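Local coordinates for protein formate dehydrogenase subunit beta (Desulfovibrio gigas, PDB 1H0H) that serves as the electron-transfer subunit of a periplasmic formate dehydrogenase, carrying three [4Fe-4S] clusters for the reversible oxidation of formate to carbon dioxide, at residues B[44-49]-B[133-138]; B[48-53]-B[69-74]. All coordinates share one frame; numbering follows the deposited sequence.

Interaction 1: B[44-49]-B[133-138]. With SF4 (iron/sulfur cluster), chain M; SF4 (iron/sulfur cluster), chain N.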
ATOM      1  N   PHE B  44      -5.664  14.118 -28.911  1.00 16.04           N
ATOM      2  CA  PHE B  44      -5.744  12.912 -29.705  1.00 16.49           C
ATOM      3  C   PHE B  44      -4.641  12.877 -30.743  1.00 15.56           C
ATOM      4  O   PHE B  44      -4.249  13.915 -31.264  1.00 15.06           O
ATOM      5  CB  PHE B  44      -7.029  12.936 -30.536  1.00 16.83           C
ATOM      6  CG  PHE B  44      -8.285  12.771 -29.744  1.00 15.61           C
ATOM      7  CD1 PHE B  44      -8.524  11.615 -29.024  1.00 16.32           C
ATOM      8  CD2 PHE B  44      -9.268  13.739 -29.784  1.00 15.48           C
ATOM      9  CE1 PHE B  44      -9.718  11.443 -28.311  1.00 15.25           C
ATOM     10  CE2 PHE B  44     -10.460  13.573 -29.095  1.00 15.72           C
ATOM     11  CZ  PHE B  44     -10.686  12.391 -28.361  1.00 14.95           C
ATOM     12  N   ASN B  45      -4.134  11.683 -31.039  1.00 16.43           N
ATOM     13  CA  ASN B  45      -3.223  11.498 -32.176  1.00 16.11           C
ATOM     14  C   ASN B  45      -3.568  10.164 -32.846  1.00 16.71           C
ATOM     15  O   ASN B  45      -4.463   9.439 -32.361  1.00 16.50           O
ATOM     16  CB  ASN B  45      -1.730  11.629 -31.798  1.00 16.64           C
ATOM     17  CG  ASN B  45      -1.313  10.664 -30.707  1.00 16.60           C
ATOM     18  OD1 ASN B  45      -1.498   9.463 -30.840  1.00 15.33           O
ATOM     19  ND2 ASN B  45      -0.704  11.190 -29.636  1.00 15.09           N
ATOM     20  N   PHE B  46      -2.904   9.850 -33.960  1.00 15.59           N
ATOM     21  CA  PHE B  46      -3.163   8.595 -34.691  1.00 16.44           C
ATOM     22  C   PHE B  46      -3.121   7.355 -33.791  1.00 16.58           C
ATOM     23  O   PHE B  46      -3.773   6.346 -34.083  1.00 16.41           O
ATOM     24  CB  PHE B  46      -2.160   8.436 -35.866  1.00 14.87           C
ATOM     25  CG  PHE B  46      -2.409   7.237 -36.745  1.00 15.12           C
ATOM     26  CD1 PHE B  46      -3.401   7.257 -37.731  1.00 15.03           C
ATOM     27  CD2 PHE B  46      -1.647   6.087 -36.593  1.00 16.42           C
ATOM     28  CE1 PHE B  46      -3.612   6.154 -38.540  1.00 15.25           C
ATOM     29  CE2 PHE B  46      -1.860   4.971 -37.378  1.00 15.63           C
ATOM     30  CZ  PHE B  46      -2.860   5.004 -38.355  1.00 15.67           C
ATOM     31  N   HIS B  47      -2.355   7.414 -32.704  1.00 16.80           N
ATOM     32  CA  HIS B  47      -2.183   6.227 -31.865  1.00 15.80           C
ATOM     33  C   HIS B  47      -2.914   6.293 -30.541  1.00 16.57           C
ATOM     34  O   HIS B  47      -2.744   5.402 -29.695  1.00 17.45           O
ATOM     35  CB  HIS B  47      -0.716   6.011 -31.544  1.00 17.08           C
ATOM     36  CG  HIS B  47       0.142   5.813 -32.744  1.00 16.44           C
ATOM     37  ND1 HIS B  47      -0.011   4.745 -33.600  1.00 17.38           N
ATOM     38  CD2 HIS B  47       1.175   6.541 -33.225  1.00 16.48           C
ATOM     39  CE1 HIS B  47       0.889   4.830 -34.567  1.00 17.32           C
ATOM     40  NE2 HIS B  47       1.631   5.901 -34.351  1.00 18.29           N
ATOM     41  N   THR B  48      -3.732   7.317 -30.354  1.00 15.78           N
ATOM     42  CA  THR B  48      -4.358   7.569 -29.067  1.00 16.58           C
ATOM     43  C   THR B  48      -5.816   7.924 -29.271  1.00 15.84           C
ATOM     44  O   THR B  48      -6.139   9.055 -29.622  1.00 16.50           O
ATOM     45  CB  THR B  48      -3.620   8.740 -28.406  1.00 15.91           C
ATOM     46  OG1 THR B  48      -2.206   8.483 -28.377  1.00 15.18           O
ATOM     47  CG2 THR B  48      -4.047   8.894 -26.957  1.00 16.54           C
ATOM     48  N   TYR B  49      -6.701   6.965 -29.030  1.00 17.57           N
ATOM     49  CA  TYR B  49      -8.104   7.121 -29.310  1.00 15.35           C
ATOM     50  C   TYR B  49      -8.893   7.542 -28.084  1.00 16.88           C
ATOM     51  O   TYR B  49     -10.016   7.996 -28.198  1.00 15.88           O
ATOM     52  CB  TYR B  49      -8.699   5.799 -29.738  1.00 14.80           C
ATOM     53  CG  TYR B  49      -8.019   5.015 -30.830  1.00 15.57           C
ATOM     54  CD1 TYR B  49      -7.147   5.615 -31.755  1.00 13.63           C
ATOM     55  CD2 TYR B  49      -8.276   3.655 -30.953  1.00 15.68           C
ATOM     56  CE1 TYR B  49      -6.570   4.878 -32.764  1.00 14.51           C
ATOM     57  CE2 TYR B  49      -7.699   2.923 -31.953  1.00 15.04           C
ATOM     58  CZ  TYR B  49      -6.844   3.532 -32.852  1.00 15.35           C
ATOM     59  OH  TYR B  49      -6.292   2.746 -33.839  1.00 16.68           O
ATOM     60  N   GLN B 133      -3.380   8.086 -43.996  1.00 14.12           N
ATOM     61  CA  GLN B 133      -4.158   7.182 -43.170  1.00 15.45           C
ATOM     62  C   GLN B 133      -4.574   7.835 -41.876  1.00 14.74           C
ATOM     63  O   GLN B 133      -3.753   8.473 -41.213  1.00 15.31           O
ATOM     64  CB  GLN B 133      -3.382   5.911 -42.843  1.00 16.69           C
ATOM     65  CG  GLN B 133      -4.283   4.807 -42.353  1.00 17.06           C
ATOM     66  CD  GLN B 133      -3.568   3.471 -42.280  1.00 18.69           C
ATOM     67  OE1 GLN B 133      -2.661   3.202 -43.084  1.00 19.43           O
ATOM     68  NE2 GLN B 133      -3.982   2.625 -41.349  1.00 16.88           N
ATOM     69  N   MET B 134      -5.825   7.619 -41.496  1.00 14.34           N
ATOM     70  CA  MET B 134      -6.380   8.175 -40.267  1.00 14.88           C
ATOM     71  C   MET B 134      -6.977   7.102 -39.355  1.00 15.11           C
ATOM     72  O   MET B 134      -7.448   6.071 -39.817  1.00 15.14           O
ATOM     73  CB  MET B 134      -7.433   9.222 -40.603  1.00 16.62           C
ATOM     74  CG  MET B 134      -6.864  10.507 -41.246  1.00 17.60           C
ATOM     75  SD  MET B 134      -8.171  11.664 -41.743  1.00 18.07           S
ATOM     76  CE  MET B 134      -8.979  10.683 -43.006  1.00 18.10           C
ATOM     77  N   ALA B 135      -6.964   7.339 -38.046  1.00 15.45           N
ATOM     78  CA  ALA B 135      -7.546   6.384 -37.110  1.00 16.56           C
ATOM     79  C   ALA B 135      -8.139   7.123 -35.924  1.00 17.33           C
ATOM     80  O   ALA B 135      -7.876   8.307 -35.741  1.00 17.46           O
ATOM     81  CB  ALA B 135      -6.506   5.333 -36.660  1.00 17.59           C
ATOM     82  N   LYS B 136      -8.951   6.414 -35.147  1.00 15.96           N
ATOM     83  CA  LYS B 136      -9.663   6.941 -33.992  1.00 15.14           C
ATOM     84  C   LYS B 136     -10.333   5.730 -33.341  1.00 15.77           C
ATOM     85  O   LYS B 136     -10.160   4.601 -33.807  1.00 16.18           O
ATOM     86  CB  LYS B 136     -10.736   7.952 -34.437  1.00 15.05           C
ATOM     87  CG  LYS B 136     -11.829   7.310 -35.278  1.00 14.19           C
ATOM     88  CD  LYS B 136     -13.042   8.252 -35.520  1.00 13.95           C
ATOM     89  CE  LYS B 136     -14.274   7.470 -36.063  1.00 13.83           C
ATOM     90  NZ  LYS B 136     -14.761   6.435 -35.039  1.00 16.31           N
ATOM     91  N   CYS B 137     -11.064   5.963 -32.249  1.00 15.54           N
ATOM     92  CA  CYS B 137     -11.828   4.940 -31.556  1.00 16.23           C
ATOM     93  C   CYS B 137     -12.637   4.082 -32.526  1.00 16.86           C
ATOM     94  O   CYS B 137     -13.353   4.616 -33.392  1.00 15.91           O
ATOM     95  CB  CYS B 137     -12.788   5.650 -30.595  1.00 15.34           C
ATOM     96  SG  CYS B 137     -14.079   4.648 -29.876  1.00 16.72           S
ATOM     97  N   ASP B 138     -12.521   2.759 -32.402  1.00 17.44           N
ATOM     98  CA  ASP B 138     -13.312   1.868 -33.245  1.00 17.87           C
ATOM     99  C   ASP B 138     -14.447   1.187 -32.472  1.00 17.74           C
ATOM    100  O   ASP B 138     -14.940   0.118 -32.865  1.00 17.92           O
ATOM    101  CB  ASP B 138     -12.427   0.840 -33.955  1.00 17.44           C
ATOM    102  CG  ASP B 138     -11.830  -0.199 -33.012  1.00 16.69           C
ATOM    103  OD1 ASP B 138     -12.010  -0.095 -31.785  1.00 15.39           O
ATOM    104  OD2 ASP B 138     -11.139  -1.150 -33.447  1.00 17.56           O
TER
HETATM  105 FE1  SF4 M1012     -12.677   0.821 -27.527  1.00 19.53          FE
HETATM  106 FE2  SF4 M1012     -12.991   2.771 -25.615  1.00 18.29          FE
HETATM  107 FE3  SF4 M1012     -13.141   3.407 -28.307  1.00 18.26          FE
HETATM  108 FE4  SF4 M1012     -10.732   2.736 -27.151  1.00 17.37          FE
HETATM  109  S1  SF4 M1012     -12.109   4.532 -26.635  1.00 19.88           S
HETATM  110  S2  SF4 M1012     -11.616   2.009 -29.141  1.00 18.20           S
HETATM  111  S3  SF4 M1012     -11.279   1.228 -25.630  1.00 17.26           S
HETATM  112  S4  SF4 M1012     -14.592   1.998 -27.286  1.00 19.87           S
HETATM  113 FE1  SF4 N1013     -15.984  13.101 -35.365  1.00 17.36          FE
HETATM  114 FE2  SF4 N1013     -16.244  10.514 -34.444  1.00 17.49          FE
HETATM  115 FE3  SF4 N1013     -18.541  12.086 -35.124  1.00 17.77          FE
HETATM  116 FE4  SF4 N1013     -16.830  11.212 -37.110  1.00 17.28          FE
HETATM  117  S1  SF4 N1013     -18.217   9.864 -35.742  1.00 17.91           S
HETATM  118  S2  SF4 N1013     -17.626  13.246 -36.953  1.00 18.19           S
HETATM  119  S3  SF4 N1013     -14.752  11.295 -35.985  1.00 19.34           S
HETATM  120  S4  SF4 N1013     -16.991  12.441 -33.354  1.00 17.78           S
HETATM  121  O   HOH W   1      -7.042   8.744 -33.011  1.00 18.23           O
HETATM  122  O   HOH W   2     -11.200   8.487 -30.849  1.00 18.48           O
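Two aromatic rings reach the 133-138 chain by different first torsions: Phe46 holds CG anti to its own backbone N (chi1 -175°), whereas Tyr49 turns CG beside the backbone N (chi1 -51°) and lays its ring flat on the peptide that follows Lys136. The carbonyl oxygen of that peptide, Lys136 O, sits 3.4 Å above the Tyr49 ring plane, over its centre, while Tyr49 CB packs against Cys137 CB. Phe46 uses the CE1 corner of its ring, 3.5 Å from Ala135 CB; its edge also meets the Gln133 amide, whose plane stands 81° from the ring. Ala135 CB, touched by both aromatic side chains, lies between them.

Between the segments, water joins the backbones. One water donates to both Asn45 O and Ala135 O; a second donates to Tyr49 O and accepts from Cys137 N at 2.9 Å. The loop is shaped by a type I turn from Asn45 to Thr48 and by an Asx turn, in which Asn45 OD1 accepts from His47 N on an in-plane lone pair.

The contact borders two clusters: Cys137 SG ligates iron FE3 of one at 2.2 Å, and the CD of Lys136 packs on sulfur S3 of the other at 3.5 Å, its NZ bonded to Cys137 O and to Val101 O. In the fold, the loop between helix 16-25 and strand 51-59 thus lies along strand 134-135 and the cysteine loop after it, with Met134 turned to the far side, against strand 101-103 and helix 113-119.

Interaction 2: B[48-53]-B[69-74]. With SF4 (iron/sulfur cluster), chain N; SF4 (iron/sulfur cluster), chain M.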
ATOM      1  N   THR B  48      -3.732   7.317 -30.354  1.00 15.78           N
ATOM      2  CA  THR B  48      -4.358   7.569 -29.067  1.00 16.58           C
ATOM      3  C   THR B  48      -5.816   7.924 -29.271  1.00 15.84           C
ATOM      4  O   THR B  48      -6.139   9.055 -29.622  1.00 16.50           O
ATOM      5  CB  THR B  48      -3.620   8.740 -28.406  1.00 15.91           C
ATOM      6  OG1 THR B  48      -2.206   8.483 -28.377  1.00 15.18           O
ATOM      7  CG2 THR B  48      -4.047   8.894 -26.957  1.00 16.54           C
ATOM      8  N   TYR B  49      -6.701   6.965 -29.030  1.00 17.57           N
ATOM      9  CA  TYR B  49      -8.104   7.121 -29.310  1.00 15.35           C
ATOM     10  C   TYR B  49      -8.893   7.542 -28.084  1.00 16.88           C
ATOM     11  O   TYR B  49     -10.016   7.996 -28.198  1.00 15.88           O
ATOM     12  CB  TYR B  49      -8.699   5.799 -29.738  1.00 14.80           C
ATOM     13  CG  TYR B  49      -8.019   5.015 -30.830  1.00 15.57           C
ATOM     14  CD1 TYR B  49      -7.147   5.615 -31.755  1.00 13.63           C
ATOM     15  CD2 TYR B  49      -8.276   3.655 -30.953  1.00 15.68           C
ATOM     16  CE1 TYR B  49      -6.570   4.878 -32.764  1.00 14.51           C
ATOM     17  CE2 TYR B  49      -7.699   2.923 -31.953  1.00 15.04           C
ATOM     18  CZ  TYR B  49      -6.844   3.532 -32.852  1.00 15.35           C
ATOM     19  OH  TYR B  49      -6.292   2.746 -33.839  1.00 16.68           O
ATOM     20  N   LYS B  50      -8.317   7.321 -26.903  1.00 17.28           N
ATOM     21  CA  LYS B  50      -9.014   7.589 -25.650  1.00 16.94           C
ATOM     22  C   LYS B  50      -8.049   8.462 -24.893  1.00 18.31           C
ATOM     23  O   LYS B  50      -6.881   8.099 -24.708  1.00 17.87           O
ATOM     24  CB  LYS B  50      -9.314   6.264 -24.926  1.00 18.34           C
ATOM     25  CG  LYS B  50     -10.127   6.388 -23.627  1.00 19.02           C
ATOM     26  CD  LYS B  50     -11.544   6.965 -23.887  1.00 19.29           C
ATOM     27  CE  LYS B  50     -12.477   6.668 -22.735  1.00 19.45           C
ATOM     28  NZ  LYS B  50     -13.804   7.412 -22.781  1.00 18.96           N
ATOM     29  N   LEU B  51      -8.515   9.650 -24.535  1.00 16.81           N
ATOM     30  CA  LEU B  51      -7.659  10.605 -23.879  1.00 17.30           C
ATOM     31  C   LEU B  51      -8.334  11.247 -22.678  1.00 17.59           C
ATOM     32  O   LEU B  51      -9.351  11.931 -22.812  1.00 17.66           O
ATOM     33  CB  LEU B  51      -7.257  11.684 -24.888  1.00 16.44           C
ATOM     34  CG  LEU B  51      -6.246  12.658 -24.312  1.00 17.11           C
ATOM     35  CD1 LEU B  51      -4.912  11.983 -24.093  1.00 17.48           C
ATOM     36  CD2 LEU B  51      -6.113  13.870 -25.235  1.00 16.70           C
ATOM     37  N   VAL B  52      -7.775  11.028 -21.492  1.00 16.44           N
ATOM     38  CA  VAL B  52      -8.361  11.641 -20.310  1.00 16.57           C
ATOM     39  C   VAL B  52      -7.902  13.089 -20.182  1.00 16.71           C
ATOM     40  O   VAL B  52      -6.740  13.386 -19.871  1.00 17.90           O
ATOM     41  CB  VAL B  52      -8.093  10.828 -19.010  1.00 15.62           C
ATOM     42  CG1 VAL B  52      -8.685  11.551 -17.820  1.00 17.25           C
ATOM     43  CG2 VAL B  52      -8.692   9.408 -19.140  1.00 15.44           C
ATOM     44  N   ARG B  53      -8.827  13.997 -20.463  1.00 16.98           N
ATOM     45  CA  ARG B  53      -8.520  15.404 -20.407  1.00 15.77           C
ATOM     46  C   ARG B  53      -8.740  15.863 -18.984  1.00 16.08           C
ATOM     47  O   ARG B  53      -9.613  15.343 -18.298  1.00 14.92           O
ATOM     48  CB  ARG B  53      -9.407  16.156 -21.388  1.00 15.00           C
ATOM     49  CG  ARG B  53      -9.114  15.851 -22.840  1.00 16.10           C
ATOM     50  CD  ARG B  53      -9.994  16.637 -23.801  1.00 15.74           C
ATOM     51  NE  ARG B  53      -9.887  16.199 -25.190  1.00 16.39           N
ATOM     52  CZ  ARG B  53      -8.871  16.507 -25.986  1.00 16.72           C
ATOM     53  NH1 ARG B  53      -7.854  17.237 -25.529  1.00 17.90           N
ATOM     54  NH2 ARG B  53      -8.868  16.088 -27.235  1.00 17.75           N
ATOM     55  N   PRO B  69     -12.955  11.960 -20.311  1.00 16.76           N
ATOM     56  CA  PRO B  69     -12.283  10.843 -21.011  1.00 15.23           C
ATOM     57  C   PRO B  69     -12.755  10.800 -22.468  1.00 16.56           C
ATOM     58  O   PRO B  69     -13.636  10.024 -22.840  1.00 15.47           O
ATOM     59  CB  PRO B  69     -12.775   9.599 -20.267  1.00 16.57           C
ATOM     60  CG  PRO B  69     -13.947   9.999 -19.494  1.00 17.08           C
ATOM     61  CD  PRO B  69     -14.102  11.517 -19.515  1.00 17.15           C
ATOM     62  N   ASP B  70     -12.094  11.616 -23.281  1.00 16.14           N
ATOM     63  CA  ASP B  70     -12.488  11.908 -24.641  1.00 16.18           C
ATOM     64  C   ASP B  70     -12.243  10.744 -25.605  1.00 15.30           C
ATOM     65  O   ASP B  70     -11.311   9.965 -25.434  1.00 15.27           O
ATOM     66  CB  ASP B  70     -11.727  13.166 -25.068  1.00 17.26           C
ATOM     67  CG  ASP B  70     -12.418  13.931 -26.131  1.00 16.43           C
ATOM     68  OD1 ASP B  70     -13.480  13.480 -26.616  1.00 16.06           O
ATOM     69  OD2 ASP B  70     -11.947  14.998 -26.560  1.00 17.86           O
ATOM     70  N   GLN B  71     -13.135  10.605 -26.572  1.00 15.34           N
ATOM     71  CA  GLN B  71     -13.048   9.609 -27.620  1.00 15.85           C
ATOM     72  C   GLN B  71     -14.091  10.024 -28.673  1.00 15.78           C
ATOM     73  O   GLN B  71     -14.940  10.876 -28.412  1.00 14.25           O
ATOM     74  CB  GLN B  71     -13.391   8.207 -27.087  1.00 16.10           C
ATOM     75  CG  GLN B  71     -14.827   8.129 -26.604  1.00 17.28           C
ATOM     76  CD  GLN B  71     -15.274   6.736 -26.109  1.00 18.57           C
ATOM     77  OE1 GLN B  71     -15.352   6.494 -24.904  1.00 18.57           O
ATOM     78  NE2 GLN B  71     -15.597   5.842 -27.042  1.00 19.59           N
ATOM     79  N   CYS B  72     -14.041   9.383 -29.836  1.00 15.87           N
ATOM     80  CA  CYS B  72     -15.022   9.613 -30.895  1.00 14.60           C
ATOM     81  C   CYS B  72     -16.447   9.475 -30.337  1.00 14.73           C
ATOM     82  O   CYS B  72     -16.704   8.599 -29.513  1.00 15.72           O
ATOM     83  CB  CYS B  72     -14.829   8.589 -31.997  1.00 14.05           C
ATOM     84  SG  CYS B  72     -16.150   8.566 -33.211  1.00 16.46           S
ATOM     85  N   ARG B  73     -17.373  10.299 -30.808  1.00 14.26           N
ATOM     86  CA  ARG B  73     -18.750  10.255 -30.296  1.00 15.69           C
ATOM     87  C   ARG B  73     -19.634   9.245 -31.016  1.00 14.77           C
ATOM     88  O   ARG B  73     -20.767   9.062 -30.641  1.00 16.47           O
ATOM     89  CB  ARG B  73     -19.411  11.615 -30.458  1.00 14.39           C
ATOM     90  CG  ARG B  73     -18.622  12.752 -29.844  1.00 15.25           C
ATOM     91  CD  ARG B  73     -18.459  12.696 -28.308  1.00 13.61           C
ATOM     92  NE  ARG B  73     -18.026  14.005 -27.831  1.00 14.41           N
ATOM     93  CZ  ARG B  73     -16.764  14.420 -27.841  1.00 12.96           C
ATOM     94  NH1 ARG B  73     -15.785  13.623 -28.307  1.00 13.36           N
ATOM     95  NH2 ARG B  73     -16.486  15.630 -27.391  1.00 13.29           N
ATOM     96  N   HIS B  74     -19.109   8.655 -32.080  1.00 14.26           N
ATOM     97  CA  HIS B  74     -19.876   7.759 -32.931  1.00 16.12           C
ATOM     98  C   HIS B  74     -21.214   8.386 -33.304  1.00 16.28           C
ATOM     99  O   HIS B  74     -22.297   7.848 -33.028  1.00 17.76           O
ATOM    100  CB  HIS B  74     -19.969   6.366 -32.310  1.00 15.63           C
ATOM    101  CG  HIS B  74     -18.650   5.679 -32.283  1.00 15.88           C
ATOM    102  ND1 HIS B  74     -18.171   4.955 -33.352  1.00 14.96           N
ATOM    103  CD2 HIS B  74     -17.655   5.698 -31.360  1.00 16.68           C
ATOM    104  CE1 HIS B  74     -16.958   4.515 -33.075  1.00 17.14           C
ATOM    105  NE2 HIS B  74     -16.629   4.934 -31.861  1.00 16.82           N
TER
HETATM  106 FE1  SF4 N1013     -15.984  13.101 -35.365  1.00 17.36          FE
HETATM  107 FE2  SF4 N1013     -16.244  10.514 -34.444  1.00 17.49          FE
HETATM  108 FE3  SF4 N1013     -18.541  12.086 -35.124  1.00 17.77          FE
HETATM  109 FE4  SF4 N1013     -16.830  11.212 -37.110  1.00 17.28          FE
HETATM  110  S1  SF4 N1013     -18.217   9.864 -35.742  1.00 17.91           S
HETATM  111  S2  SF4 N1013     -17.626  13.246 -36.953  1.00 18.19           S
HETATM  112  S3  SF4 N1013     -14.752  11.295 -35.985  1.00 19.34           S
HETATM  113  S4  SF4 N1013     -16.991  12.441 -33.354  1.00 17.78           S
HETATM  114 FE1  SF4 M1012     -12.677   0.821 -27.527  1.00 19.53          FE
HETATM  115 FE2  SF4 M1012     -12.991   2.771 -25.615  1.00 18.29          FE
HETATM  116 FE3  SF4 M1012     -13.141   3.407 -28.307  1.00 18.26          FE
HETATM  117 FE4  SF4 M1012     -10.732   2.736 -27.151  1.00 17.37          FE
HETATM  118  S1  SF4 M1012     -12.109   4.532 -26.635  1.00 19.88           S
HETATM  119  S2  SF4 M1012     -11.616   2.009 -29.141  1.00 18.20           S
HETATM  120  S3  SF4 M1012     -11.279   1.228 -25.630  1.00 17.26           S
HETATM  121  S4  SF4 M1012     -14.592   1.998 -27.286  1.00 19.87           S
HETATM  122  O   HOH W   2     -11.200   8.487 -30.849  1.00 18.48           O
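Leu51 and Asp70 form an antiparallel hydrogen-bonded pair, Leu51 N to Asp70 O at 3.0 Å and Asp70 N to Leu51 O at 2.8 Å, and Val52 faces Pro69 in the adjoining non-hydrogen-bonded pair. Lys50, bent at chi2 (63°), passes sulfur S1 of a cluster with its CB and CD and brings NZ to two acceptors, Pro69 O at 2.6 Å, approached from above the carbonyl plane, and Gln71 OE1 at 2.8 Å. This grip fixes the Gln71 amide, whose NE2 end is turned to the same cluster, 3.7 Å from iron FE3. The positive charge beside the cluster would probably help to offset its negative charge. The paired residues Leu51-Val52 and Pro69-Asp70 belong to the two arms of the 51-59/62-70 beta hairpin, at the end where the chain runs on into the cluster-binding loop. There Cys72 SG binds iron FE2 of a second cluster and accepts a hydrogen bond from His74 N. On the Leu51 side of the hairpin, Arg53 NE donates almost in its guanidinium plane to the anti lone pair of Asp70 OD2 at 2.8 Å. Asp70 OD1 pairs more weakly with Arg73 NH1, and Arg53 NH2 makes a weak bond to the same Asp70 OD2 and a salt bridge to Asp43.

Interactions 1 and 2 start from the same piece of chain, sharing Thr48 and Tyr49, and their centres lie about 9 Å apart. The second is buried, its centre about 3 Å from that of the chain; the first is partly buried, farther out. Place and chemistry go together: 44-49 with 133-138 relies on aromatic rings and bridging water, while 48-53 with 69-74 uses strand pairing, a lysine grip and a salt-bridge network. Both border the same two clusters, with ligand Cys137 in one and Cys72 in the other, and interaction 2 also touches the third through Val52 and Pro69. They meet directly where Cys137 SG packs against Gln71 and His74, and the water bound to Tyr49 O serves both.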